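Local coordinates for protein hydrogen peroxide-inducible genes activator (Corynebacterium glutamicum, PDB 6G1D) that probably senses hydrogen peroxide through a reactive cysteine and, as a LysR-type transcription factor, controls peroxide-responsive genes, at residues T109-P112 with Y113-S117; A143-D147 with G148-V152; L190-S193 with A194-D197; M241-V245 with A246-S250; L252-I255 with S256-P259. The protein carries 1 engineered substitution. All blocks are in the same frame, centred on the assembly; numbering follows the deposited sequence. Where two conformers were deposited one is given.

Overall arrangement
All five contacts are local turns within the LysR-type substrate-binding domain, and they follow one another along the chain in numerical order. Contact 1 opens helix 111-125 after strand 100-106; contact 2 links helix 138-147 to strand 152-156. Contact 3 lies in the connection after strand 164-179, and contacts 4 and 5 stand at the two ends of strand 251-254, outermost in the six-stranded sheet within this chain. Contact 5 is the hub, about 11 Å between centres from contact 1 and touching contacts 1, 3 and 4. Contact 2 stands apart, about 39 Å from contact 3 between centres. Contacts 1 and 4 also reach the second subunit, so sensor-domain turns take part in assembly.

Contact 1 (T109-P112 with Y113-S117); sequences TAAP and YILPS. With SO4 (sulfate ion), chain M.
Pro112 and Tyr113 lie side by side, pointing the same way, the proline ring lying over one face of the phenol. Pro112 CG is 3.6 Å from the centroid of the Tyr113 ring and 11° off its normal, the geometry of a CH-pi contact. The ring gets there because Tyr113 CG sits beside its backbone N (chi1 -43°). At the ring's edge and in its plane, Thr109 O comes to 3.6 Å from Tyr113 CD1, while the hydroxyl is bonded to Glu261. Ala110 O accepts twice, from Ile114 N at 3.0 Å and from Tyr113 N, which stands above the carbonyl plane, at 3.1 Å. Leu115 N bonds Ala111 O at 3.0 Å. Pro116 has no N-H to give; its CD lies 3.3 Å from Pro112 O, which Gln242 of the second subunit bonds. Before the helix, Thr109 N donates to sulfate O1 at 2.9 Å; Thr109 OG1, hydrogen-bonded to Arg280, lies very close to the same oxygen. The sulfate, probably from the crystallisation liquor, is also hydrogen-bonded by His207, Ser208 and Leu209. This is the first turn of the helix in a beta-alpha-beta unit (100-106, 111-125, 129-135), where the sulfate may mark an anion-binding pocket.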
loop_
_atom_site.group_PDB
_atom_site.type_symbol
_atom_site.label_atom_id
_atom_site.label_comp_id
_atom_site.label_asym_id
_atom_site.label_seq_id
_atom_site.Cartn_x
_atom_site.Cartn_y
_atom_site.Cartn_z
ATOM N N THR B 109 -6.236 5.350 19.402
ATOM C CA THR B 109 -5.987 6.173 20.575
ATOM C C THR B 109 -6.973 5.922 21.721
ATOM O O THR B 109 -6.948 6.662 22.693
ATOM C CB THR B 109 -5.970 7.690 20.236
ATOM O OG1 THR B 109 -7.277 8.129 19.864
ATOM C CG2 THR B 109 -4.949 7.977 19.135
ATOM N N ALA B 110 -7.865 4.939 21.572
ATOM C CA ALA B 110 -8.649 4.424 22.687
ATOM C C ALA B 110 -8.348 2.964 23.021
ATOM O O ALA B 110 -8.293 2.615 24.214
ATOM C CB ALA B 110 -10.126 4.604 22.429
ATOM N N ALA B 111 -8.113 2.132 21.994
ATOM C CA ALA B 111 -8.000 0.676 22.152
ATOM C C ALA B 111 -7.077 0.158 23.272
ATOM O O ALA B 111 -7.518 -0.526 24.156
ATOM C CB ALA B 111 -7.568 0.042 20.828
ATOM N N PRO B 112 -5.774 0.499 23.217
ATOM C CA PRO B 112 -4.872 -0.091 24.186
ATOM C C PRO B 112 -5.202 0.299 25.628
ATOM O O PRO B 112 -4.819 -0.417 26.532
ATOM C CB PRO B 112 -3.505 0.422 23.734
ATOM C CG PRO B 112 -3.813 1.677 22.946
ATOM C CD PRO B 112 -5.083 1.387 22.260
ATOM N N TYR B 113 -5.936 1.386 25.830
ATOM C CA TYR B 113 -6.181 1.959 27.141
ATOM C C TYR B 113 -7.499 1.490 27.734
ATOM O O TYR B 113 -7.638 1.410 28.960
ATOM C CB TYR B 113 -6.115 3.479 27.056
ATOM C CG TYR B 113 -4.955 3.955 26.225
ATOM C CD1 TYR B 113 -5.158 4.823 25.187
ATOM C CD2 TYR B 113 -3.658 3.495 26.441
ATOM C CE1 TYR B 113 -4.098 5.234 24.368
ATOM C CE2 TYR B 113 -2.604 3.917 25.658
ATOM C CZ TYR B 113 -2.859 4.782 24.598
ATOM O OH TYR B 113 -1.854 5.221 23.772
ATOM N N ILE B 114 -8.455 1.139 26.877
ATOM C CA ILE B 114 -9.737 0.612 27.321
ATOM C C ILE B 114 -9.719 -0.936 27.403
ATOM O O ILE B 114 -10.464 -1.531 28.214
ATOM C CB ILE B 114 -10.890 1.133 26.434
ATOM C CG1 ILE B 114 -12.256 1.049 27.167
ATOM C CG2 ILE B 114 -10.921 0.453 25.082
ATOM C CD1 ILE B 114 -12.452 2.109 28.258
ATOM N N LEU B 115 -8.881 -1.592 26.594
ATOM C CA LEU B 115 -8.931 -3.051 26.480
ATOM C C LEU B 115 -8.696 -3.812 27.790
ATOM O O LEU B 115 -9.384 -4.780 28.044
ATOM C CB LEU B 115 -7.955 -3.586 25.434
ATOM C CG LEU B 115 -8.437 -3.500 23.987
ATOM C CD1 LEU B 115 -7.273 -3.803 23.037
ATOM C CD2 LEU B 115 -9.636 -4.325 23.677
ATOM N N PRO B 116 -7.706 -3.399 28.607
ATOM C CA PRO B 116 -7.486 -4.263 29.779
ATOM C C PRO B 116 -8.723 -4.441 30.636
ATOM O O PRO B 116 -9.058 -5.579 30.963
ATOM C CB PRO B 116 -6.343 -3.585 30.538
ATOM C CG PRO B 116 -5.599 -2.861 29.453
ATOM C CD PRO B 116 -6.661 -2.367 28.485
ATOM N N SER B 117 -9.407 -3.347 30.953
ATOM C CA SER B 117 -10.608 -3.405 31.803
ATOM C C SER B 117 -11.772 -4.020 31.064
ATOM O O SER B 117 -12.512 -4.828 31.636
ATOM C CB SER B 117 -11.014 -2.035 32.361
ATOM O OG SER B 117 -10.004 -1.479 33.158
HETATM S S SO4 M . -7.627 7.868 16.397
HETATM O O1 SO4 M . -7.928 7.091 17.837
HETATM O O2 SO4 M . -8.820 7.818 15.176
HETATM O O3 SO4 M . -7.306 9.420 16.913
HETATM O O4 SO4 M . -6.315 7.114 15.829
#

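Contact 2 (A143-D147 with G148-V152); sequences ALLRD and GAIDV
Leu144, in the last turn of helix 138-147, leans on Ala149 and Ile150 of the loop that follows. Its CB meets Ile150 first, 4.0 Å from Ile150 CG2 and about as far from Ile150 CD1. From there the chain turns with CG beside the backbone N (chi1 -66°), which directs one branch toward the departing loop. Leu144 CD2, at the tip, rests 3.8 Å from Ala149 CB. The same residue is gripped through its backbone: Leu144 O accepts from Ala149 N at 2.9 Å and, weakly, from Ile150 N at 3.5 Å. Gly148 N reaches Leu145 O at 3.2 Å from well above the carbonyl plane, and phi of +82° at Gly148 turns the chain back. These bonds make a Schellman motif, and the meeting of Leu144 with Ala149 is the apolar contact that commonly accompanies it. On the inner side, Leu145 CD1 comes within 3.9 Å of Ile150 CG1 and 3.3 Å of Asp151 O, while Leu145 packs on Val285 of strand 267-287. Arg287 bonds both Leu145 O and Ile150 O, tying the turn to that strand. Asp151 has its carboxylate on Thr103 N. The chemistry divides: Leu144 O is satisfied by loop N-H groups and Leu145 O by Gly148 and Arg287, whose positive charge probably suits the helix end, while Leu145 and Ile150 form the dry side and Leu144 and Ala149 a more open apolar patch.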
loop_
_atom_site.group_PDB
_atom_site.type_symbol
_atom_site.label_atom_id
_atom_site.label_comp_id
_atom_site.label_asym_id
_atom_site.label_seq_id
_atom_site.Cartn_x
_atom_site.Cartn_y
_atom_site.Cartn_z
ATOM N N ALA B 143 -16.157 1.671 7.202
ATOM C CA ALA B 143 -16.281 0.809 6.010
ATOM C C ALA B 143 -16.508 -0.672 6.415
ATOM O O ALA B 143 -17.361 -1.357 5.835
ATOM C CB ALA B 143 -15.062 0.948 5.102
ATOM N N LEU B 144 -15.773 -1.130 7.424
ATOM C CA LEU B 144 -15.931 -2.488 7.940
ATOM C C LEU B 144 -17.339 -2.681 8.544
ATOM O O LEU B 144 -17.945 -3.735 8.393
ATOM C CB LEU B 144 -14.844 -2.828 8.992
ATOM C CG LEU B 144 -13.390 -2.895 8.417
ATOM C CD1 LEU B 144 -12.352 -2.784 9.537
ATOM C CD2 LEU B 144 -13.101 -4.129 7.537
ATOM N N LEU B 145 -17.853 -1.661 9.221
ATOM C CA LEU B 145 -19.211 -1.702 9.779
ATOM C C LEU B 145 -20.238 -1.825 8.673
ATOM O O LEU B 145 -21.146 -2.631 8.774
ATOM C CB LEU B 145 -19.500 -0.424 10.594
ATOM C CG LEU B 145 -20.401 -0.344 11.847
ATOM C CD1 LEU B 145 -20.225 -1.484 12.831
ATOM C CD2 LEU B 145 -20.167 0.982 12.542
ATOM N N ARG B 146 -20.102 -1.010 7.630
ATOM C CA ARG B 146 -21.041 -1.057 6.512
ATOM C C ARG B 146 -21.020 -2.425 5.827
ATOM O O ARG B 146 -22.079 -2.912 5.469
ATOM C CB ARG B 146 -20.823 0.105 5.535
ATOM C CG ARG B 146 -19.680 0.078 4.570
ATOM C CD ARG B 146 -19.984 0.865 3.286
ATOM N NE ARG B 146 -18.749 1.007 2.518
ATOM C CZ ARG B 146 -17.927 2.071 2.503
ATOM N NH1 ARG B 146 -18.182 3.181 3.208
ATOM N NH2 ARG B 146 -16.806 2.014 1.779
ATOM N N ASP B 147 -19.842 -3.049 5.700
ATOM C CA ASP B 147 -19.708 -4.363 5.023
ATOM C C ASP B 147 -20.036 -5.550 5.929
ATOM O O ASP B 147 -20.061 -6.689 5.464
ATOM C CB ASP B 147 -18.271 -4.599 4.511
ATOM C CG ASP B 147 -17.808 -3.559 3.498
ATOM O OD1 ASP B 147 -18.660 -2.967 2.789
ATOM O OD2 ASP B 147 -16.579 -3.322 3.444
ATOM N N GLY B 148 -20.267 -5.300 7.210
ATOM C CA GLY B 148 -20.570 -6.364 8.159
ATOM C C GLY B 148 -19.347 -7.088 8.704
ATOM O O GLY B 148 -19.500 -8.070 9.385
ATOM N N ALA B 149 -18.138 -6.589 8.442
ATOM C CA ALA B 149 -16.913 -7.266 8.884
ATOM C C ALA B 149 -16.619 -7.026 10.352
ATOM O O ALA B 149 -15.845 -7.764 10.926
ATOM C CB ALA B 149 -15.713 -6.842 8.035
ATOM N N ILE B 150 -17.180 -5.959 10.923
ATOM C CA ILE B 150 -17.268 -5.799 12.375
ATOM C C ILE B 150 -18.710 -5.522 12.759
ATOM O O ILE B 150 -19.504 -5.075 11.930
ATOM C CB ILE B 150 -16.335 -4.699 12.925
ATOM C CG1 ILE B 150 -16.822 -3.307 12.526
ATOM C CG2 ILE B 150 -14.897 -4.921 12.451
ATOM C CD1 ILE B 150 -15.879 -2.163 12.845
ATOM N N ASP B 151 -19.021 -5.759 14.027
ATOM C CA ASP B 151 -20.381 -5.593 14.569
ATOM C C ASP B 151 -20.631 -4.208 15.158
ATOM O O ASP B 151 -21.704 -3.597 14.968
ATOM C CB ASP B 151 -20.643 -6.669 15.636
ATOM C CG ASP B 151 -20.586 -8.126 15.040
ATOM O OD1 ASP B 151 -19.905 -8.966 15.691
ATOM O OD2 ASP B 151 -21.264 -8.513 14.008
ATOM N N VAL B 152 -19.641 -3.716 15.899
ATOM C CA VAL B 152 -19.735 -2.403 16.530
ATOM C C VAL B 152 -18.371 -1.715 16.418
ATOM O O VAL B 152 -17.356 -2.384 16.259
ATOM C CB VAL B 152 -20.150 -2.477 18.010
ATOM C CG1 VAL B 152 -21.551 -2.962 18.152
ATOM C CG2 VAL B 152 -19.214 -3.351 18.815
#

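Contact 3 (L190-S193 with A194-D197); sequences LELS and ALED
Ala194 packs its CB against Leu190 and Glu191, and this corner is the close-packed part of the turn. Ala194 CB lies 3.2 Å from Glu191 O and 4.1 Å from Leu190 CB, and Ala194 N donates to Glu191 O at 3.0 Å. One residue further on, Leu195 N bonds Leu192 O at 2.9 Å with a nearly straight N-H (165°). Leu195 CG, held beside its own backbone N (chi1 -69°), then lies against that same Leu192 O at 3.3 Å, and Leu195 CD1 approaches Leu192 CG to 4.4 Å. Glu196 N to Ser193 O, at 3.1 Å, continues the series. Every bond spans three residues, the 3-10 pattern; the donors stand above their carbonyl planes. The turn lies in the connection between strand 164-179 and helix 208-219, with Leu192 and Leu195 both resting on Leu216 of that helix, and Leu190 lying on Phe272 of strand 267-287. The opposite character belongs to Glu191, Ser193, Glu196 and Asp197, all exposed to solvent. Ser193 OG comes within 3.3 Å of Ala194 N, but the angle is too poor for a bond. The carboxylates of Glu191 and Glu196 extend clear of the turn; Glu191 makes a weak hydrogen bond to Asn273, and Glu196 also touches Ile222.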
loop_
_atom_site.group_PDB
_atom_site.type_symbol
_atom_site.label_atom_id
_atom_site.label_comp_id
_atom_site.label_asym_id
_atom_site.label_seq_id
_atom_site.Cartn_x
_atom_site.Cartn_y
_atom_site.Cartn_z
ATOM N N LEU B 190 -4.039 26.438 32.636
ATOM C CA LEU B 190 -3.762 26.977 31.288
ATOM C C LEU B 190 -5.063 27.461 30.657
ATOM O O LEU B 190 -6.138 26.893 30.901
ATOM C CB LEU B 190 -3.125 25.923 30.378
ATOM C CG LEU B 190 -1.796 25.296 30.823
ATOM C CD1 LEU B 190 -1.331 24.234 29.839
ATOM C CD2 LEU B 190 -0.733 26.319 31.084
ATOM N N GLU B 191 -4.962 28.522 29.860
ATOM C CA GLU B 191 -6.029 28.946 28.975
ATOM C C GLU B 191 -5.798 28.337 27.616
ATOM O O GLU B 191 -4.700 27.921 27.324
ATOM C CB GLU B 191 -6.038 30.482 28.880
ATOM C CG GLU B 191 -6.545 31.163 30.139
ATOM C CD GLU B 191 -8.042 30.955 30.334
ATOM O OE1 GLU B 191 -8.543 31.325 31.418
ATOM O OE2 GLU B 191 -8.767 30.455 29.420
ATOM N N LEU B 192 -6.796 28.348 26.751
ATOM C CA LEU B 192 -6.678 27.729 25.442
ATOM C C LEU B 192 -5.569 28.361 24.646
ATOM O O LEU B 192 -4.850 27.691 23.928
ATOM C CB LEU B 192 -7.976 27.892 24.693
ATOM C CG LEU B 192 -8.516 26.677 23.986
ATOM C CD1 LEU B 192 -8.645 25.547 24.968
ATOM C CD2 LEU B 192 -9.875 27.046 23.453
ATOM N N SER B 193 -5.469 29.670 24.757
ATOM C CA SER B 193 -4.406 30.430 24.110
ATOM C C SER B 193 -2.970 29.956 24.430
ATOM O O SER B 193 -2.052 30.224 23.680
ATOM C CB SER B 193 -4.552 31.916 24.456
ATOM O OG SER B 193 -4.421 32.129 25.841
ATOM N N ALA B 194 -2.764 29.241 25.531
ATOM C CA ALA B 194 -1.476 28.578 25.789
ATOM C C ALA B 194 -1.028 27.623 24.664
ATOM O O ALA B 194 0.155 27.344 24.506
ATOM C CB ALA B 194 -1.547 27.832 27.095
ATOM N N LEU B 195 -1.960 27.127 23.872
ATOM C CA LEU B 195 -1.619 26.279 22.718
ATOM C C LEU B 195 -0.699 26.981 21.699
ATOM O O LEU B 195 0.118 26.324 21.059
ATOM C CB LEU B 195 -2.888 25.760 22.058
ATOM C CG LEU B 195 -3.667 24.735 22.900
ATOM C CD1 LEU B 195 -5.070 24.483 22.350
ATOM C CD2 LEU B 195 -2.909 23.415 23.014
ATOM N N GLU B 196 -0.772 28.295 21.649
ATOM C CA GLU B 196 0.058 29.091 20.771
ATOM C C GLU B 196 1.527 28.922 21.116
ATOM O O GLU B 196 2.379 28.981 20.261
ATOM C CB GLU B 196 -0.325 30.555 20.888
ATOM C CG GLU B 196 -0.260 31.313 19.578
ATOM C CD GLU B 196 1.130 31.355 18.990
ATOM O OE1 GLU B 196 1.267 31.268 17.755
ATOM O OE2 GLU B 196 2.090 31.469 19.769
ATOM N N ASP B 197 1.804 28.766 22.397
ATOM C CA ASP B 197 3.153 28.639 22.901
ATOM C C ASP B 197 3.731 27.234 22.827
ATOM O O ASP B 197 4.855 27.030 23.302
ATOM C CB ASP B 197 3.191 29.108 24.364
ATOM C CG ASP B 197 2.731 30.542 24.538
ATOM O OD1 ASP B 197 2.933 31.379 23.620
ATOM O OD2 ASP B 197 2.181 30.807 25.631
#

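Contact 4 (M241-V245 with A246-S250); sequences MQLVV and AGLGS
Ala246, Leu243 and Val244 carry the contact as helix 237-245 gives way to its loop. Ala246 closes the last turn: its N bonds Gln242 O at 3.1 Å, and its CB rests 3.5 Å from the same oxygen, so the methyl lies alongside the helix end. Ala246 also packs on Leu119 of the second subunit.

Leu243 works through both backbone and tip. Leu243 O receives Leu248 N at 3.0 Å along a fairly straight N-H (160°). Leu248 CB also sits on that oxygen, and from there the two leucine side chains cross obliquely until Leu243 CD2 meets Leu248 CD2 at 3.9 Å. Beyond this pair, Leu243 packs on Leu201 of the same chain and Leu115 of the second subunit.

Val244 receives the loop on another side. Its O accepts from Gly247 N at 3.0 Å, the donor standing well above the carbonyl plane. With CG1 anti to the backbone N (chi1 172°), CG1 and CG2 of Val244 each lie 3.5 Å from Gly249 O, and Val244 CA makes a CA-H...O contact with that oxygen. Val244 CG2 also approaches Ser250 CA to 4.1 Å, where the chain enters strand 251-254.

Gly247, with phi at +78°, begins the reversal, and Gly249 follows with a conformation that also requires glycine. The paired bonds, from Leu248 N to Leu243 O and from Gly247 N to Val244 O, together with the leucine contact across them, are characteristic of a Schellman motif with its apolar partner pair, here ending a helix ahead of the outermost strand of the sheet within this chain.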
loop_
_atom_site.group_PDB
_atom_site.type_symbol
_atom_site.label_atom_id
_atom_site.label_comp_id
_atom_site.label_asym_id
_atom_site.label_seq_id
_atom_site.Cartn_x
_atom_site.Cartn_y
_atom_site.Cartn_z
ATOM N N MET B 241 5.558 10.400 22.276
ATOM C CA MET B 241 6.105 10.569 23.621
ATOM C C MET B 241 7.628 10.582 23.598
ATOM O O MET B 241 8.227 11.378 24.295
ATOM C CB MET B 241 5.618 9.473 24.571
ATOM C CG MET B 241 4.122 9.491 24.871
ATOM S SD MET B 241 3.420 10.985 25.601
ATOM C CE MET B 241 2.577 11.656 24.211
ATOM N N GLN B 242 8.257 9.763 22.763
ATOM C CA GLN B 242 9.708 9.781 22.639
ATOM C C GLN B 242 10.201 11.114 22.073
ATOM O O GLN B 242 11.254 11.627 22.475
ATOM C CB GLN B 242 10.243 8.631 21.765
ATOM C CG GLN B 242 9.735 7.219 22.032
ATOM C CD GLN B 242 10.047 6.718 23.465
ATOM O OE1 GLN B 242 9.900 7.456 24.432
ATOM N NE2 GLN B 242 10.507 5.477 23.592
ATOM N N LEU B 243 9.448 11.671 21.137
ATOM C CA LEU B 243 9.797 12.989 20.546
ATOM C C LEU B 243 9.652 14.073 21.600
ATOM O O LEU B 243 10.475 14.978 21.654
ATOM C CB LEU B 243 8.950 13.301 19.287
ATOM C CG LEU B 243 9.089 12.225 18.205
ATOM C CD1 LEU B 243 8.158 12.480 17.039
ATOM C CD2 LEU B 243 10.501 12.102 17.658
ATOM N N VAL B 244 8.613 13.972 22.437
ATOM C CA VAL B 244 8.381 14.945 23.503
ATOM C C VAL B 244 9.514 14.872 24.523
ATOM O O VAL B 244 10.039 15.918 24.930
ATOM C CB VAL B 244 7.014 14.748 24.188
ATOM C CG1 VAL B 244 6.903 15.642 25.420
ATOM C CG2 VAL B 244 5.868 15.045 23.242
ATOM N N VAL B 245 9.919 13.659 24.913
ATOM C CA VAL B 245 11.040 13.485 25.871
ATOM C C VAL B 245 12.303 14.115 25.321
ATOM O O VAL B 245 13.042 14.762 26.021
ATOM C CB VAL B 245 11.299 11.984 26.175
ATOM C CG1 VAL B 245 12.609 11.762 26.912
ATOM C CG2 VAL B 245 10.161 11.391 26.971
ATOM N N ALA B 246 12.536 13.931 24.033
ATOM C CA ALA B 246 13.708 14.494 23.334
ATOM C C ALA B 246 13.650 16.007 23.091
ATOM O O ALA B 246 14.575 16.540 22.473
ATOM C CB ALA B 246 13.951 13.757 22.024
ATOM N N GLY B 247 12.592 16.687 23.553
ATOM C CA GLY B 247 12.458 18.151 23.426
ATOM C C GLY B 247 12.037 18.657 22.031
ATOM O O GLY B 247 12.201 19.809 21.739
ATOM N N LEU B 248 11.457 17.799 21.201
ATOM C CA LEU B 248 11.039 18.190 19.858
ATOM C C LEU B 248 9.661 18.845 19.821
ATOM O O LEU B 248 9.267 19.332 18.786
ATOM C CB LEU B 248 11.097 17.000 18.898
ATOM C CG LEU B 248 12.508 16.533 18.550
ATOM C CD1 LEU B 248 13.406 16.035 19.652
ATOM C CD2 LEU B 248 12.401 15.471 17.475
ATOM N N GLY B 249 8.947 18.864 20.938
ATOM C CA GLY B 249 7.593 19.405 20.966
ATOM C C GLY B 249 6.770 18.911 22.145
ATOM O O GLY B 249 7.277 18.229 23.041
ATOM N N SER B 250 5.512 19.304 22.158
ATOM C CA SER B 250 4.556 18.923 23.175
ATOM C C SER B 250 3.364 18.292 22.492
ATOM O O SER B 250 3.218 18.403 21.254
ATOM C CB SER B 250 4.110 20.177 23.927
ATOM O OG SER B 250 5.209 20.797 24.579
#

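Contact 5 (L252-I255 with S256-P259); sequences LVPI and SAIP
Two backbone bonds, each spanning three residues as in a 3-10 turn, bend the chain as strand 251-254 ends: Ala257 N donates to Pro254 O at 2.9 Å and Ile258 N to Ile255 O at 3.1 Å, both from above the carbonyl plane. The second N-H is nearly straight, at 162°.

Ile255 and Ile258 make the main side-chain meeting. Ile258 directs CG1 beside its own backbone N (chi1 -73°), which carries the chain back over the turn. Its CD1 ends 3.9 Å from Ile255 CB and equally close to Ile255 CG2, touching the base of that side chain and its branch, while Ile255 CG1, set between the backbone N and the carbonyl carbon (chi1 59°), takes no part in the meeting. On the way, Ile258 CB and Ile258 CG1 lie against Ile255 O, so one carbonyl both receives the N-H and is screened by the hydrocarbon.

Ala257 fills the inner side of the bend. Its CB sits 3.3 Å from Pro254 O, reaches Val253 CG2 at 4.3 Å, and lies 4.4 Å from Pro254 CD. These apolar contacts are looser than the isoleucine meeting, and they join the end of the strand to the turn. The buried hydroxyl of Ser256 is hydrogen-bonded to Glu172 of strand 164-179.

Strand 251-254 pairs with strand 164-179, and Val253 and Ile258 both rest on Ile175 there. Helix 293-316 packs on another part of the turn, through Val311 against Ile255 and Ala310 against Ser256, while helix 208-219 meets Pro254 through Leu209; helix 258-261 then continues the chain from the turn.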
loop_
_atom_site.group_PDB
_atom_site.type_symbol
_atom_site.label_atom_id
_atom_site.label_comp_id
_atom_site.label_asym_id
_atom_site.label_seq_id
_atom_site.Cartn_x
_atom_site.Cartn_y
_atom_site.Cartn_z
ATOM N N LEU B 252 -1.067 16.669 23.175
ATOM C CA LEU B 252 -2.221 16.368 24.032
ATOM C C LEU B 252 -2.593 14.889 23.848
ATOM O O LEU B 252 -2.558 14.388 22.741
ATOM C CB LEU B 252 -3.415 17.244 23.741
ATOM C CG LEU B 252 -3.399 18.688 24.249
ATOM C CD1 LEU B 252 -2.352 19.550 23.535
ATOM C CD2 LEU B 252 -4.759 19.331 24.144
ATOM N N VAL B 253 -2.891 14.213 24.948
ATOM C CA VAL B 253 -3.351 12.833 24.895
ATOM C C VAL B 253 -4.648 12.682 25.703
ATOM O O VAL B 253 -4.945 13.469 26.603
ATOM C CB VAL B 253 -2.298 11.820 25.360
ATOM C CG1 VAL B 253 -1.038 11.965 24.524
ATOM C CG2 VAL B 253 -2.015 11.936 26.855
ATOM N N PRO B 254 -5.443 11.662 25.363
ATOM C CA PRO B 254 -6.617 11.370 26.197
ATOM C C PRO B 254 -6.190 10.865 27.552
ATOM O O PRO B 254 -5.177 10.176 27.639
ATOM C CB PRO B 254 -7.328 10.250 25.431
ATOM C CG PRO B 254 -6.659 10.189 24.102
ATOM C CD PRO B 254 -5.293 10.706 24.251
ATOM N N ILE B 255 -6.938 11.192 28.603
ATOM C CA ILE B 255 -6.530 10.798 29.947
ATOM C C ILE B 255 -6.380 9.289 30.183
ATOM O O ILE B 255 -5.546 8.879 30.983
ATOM C CB ILE B 255 -7.386 11.410 31.052
ATOM C CG1 ILE B 255 -8.873 11.051 30.933
ATOM C CG2 ILE B 255 -7.149 12.932 31.117
ATOM C CD1 ILE B 255 -9.588 11.330 32.244
ATOM N N SER B 256 -7.127 8.465 29.460
ATOM C CA SER B 256 -6.963 7.001 29.572
ATOM C C SER B 256 -5.588 6.551 29.147
ATOM O O SER B 256 -5.141 5.509 29.583
ATOM C CB SER B 256 -8.033 6.224 28.782
ATOM O OG SER B 256 -7.892 6.447 27.383
ATOM N N ALA B 257 -4.899 7.321 28.300
ATOM C CA ALA B 257 -3.529 6.995 27.921
ATOM C C ALA B 257 -2.466 7.189 29.037
ATOM O O ALA B 257 -1.350 6.652 28.933
ATOM C CB ALA B 257 -3.100 7.768 26.685
ATOM N N ILE B 258 -2.784 7.970 30.053
ATOM C CA ILE B 258 -1.780 8.398 31.048
ATOM C C ILE B 258 -0.916 7.272 31.592
ATOM O O ILE B 258 0.305 7.344 31.500
ATOM C CB ILE B 258 -2.429 9.277 32.132
ATOM C CG1 ILE B 258 -2.744 10.663 31.545
ATOM C CG2 ILE B 258 -1.528 9.449 33.354
ATOM C CD1 ILE B 258 -3.697 11.483 32.373
ATOM N N PRO B 259 -1.528 6.190 32.118
ATOM C CA PRO B 259 -0.654 5.195 32.749
ATOM C C PRO B 259 0.229 4.460 31.773
ATOM O O PRO B 259 1.203 3.860 32.179
ATOM C CB PRO B 259 -1.628 4.199 33.400
ATOM C CG PRO B 259 -2.942 4.873 33.419
ATOM C CD PRO B 259 -2.958 5.888 32.307
#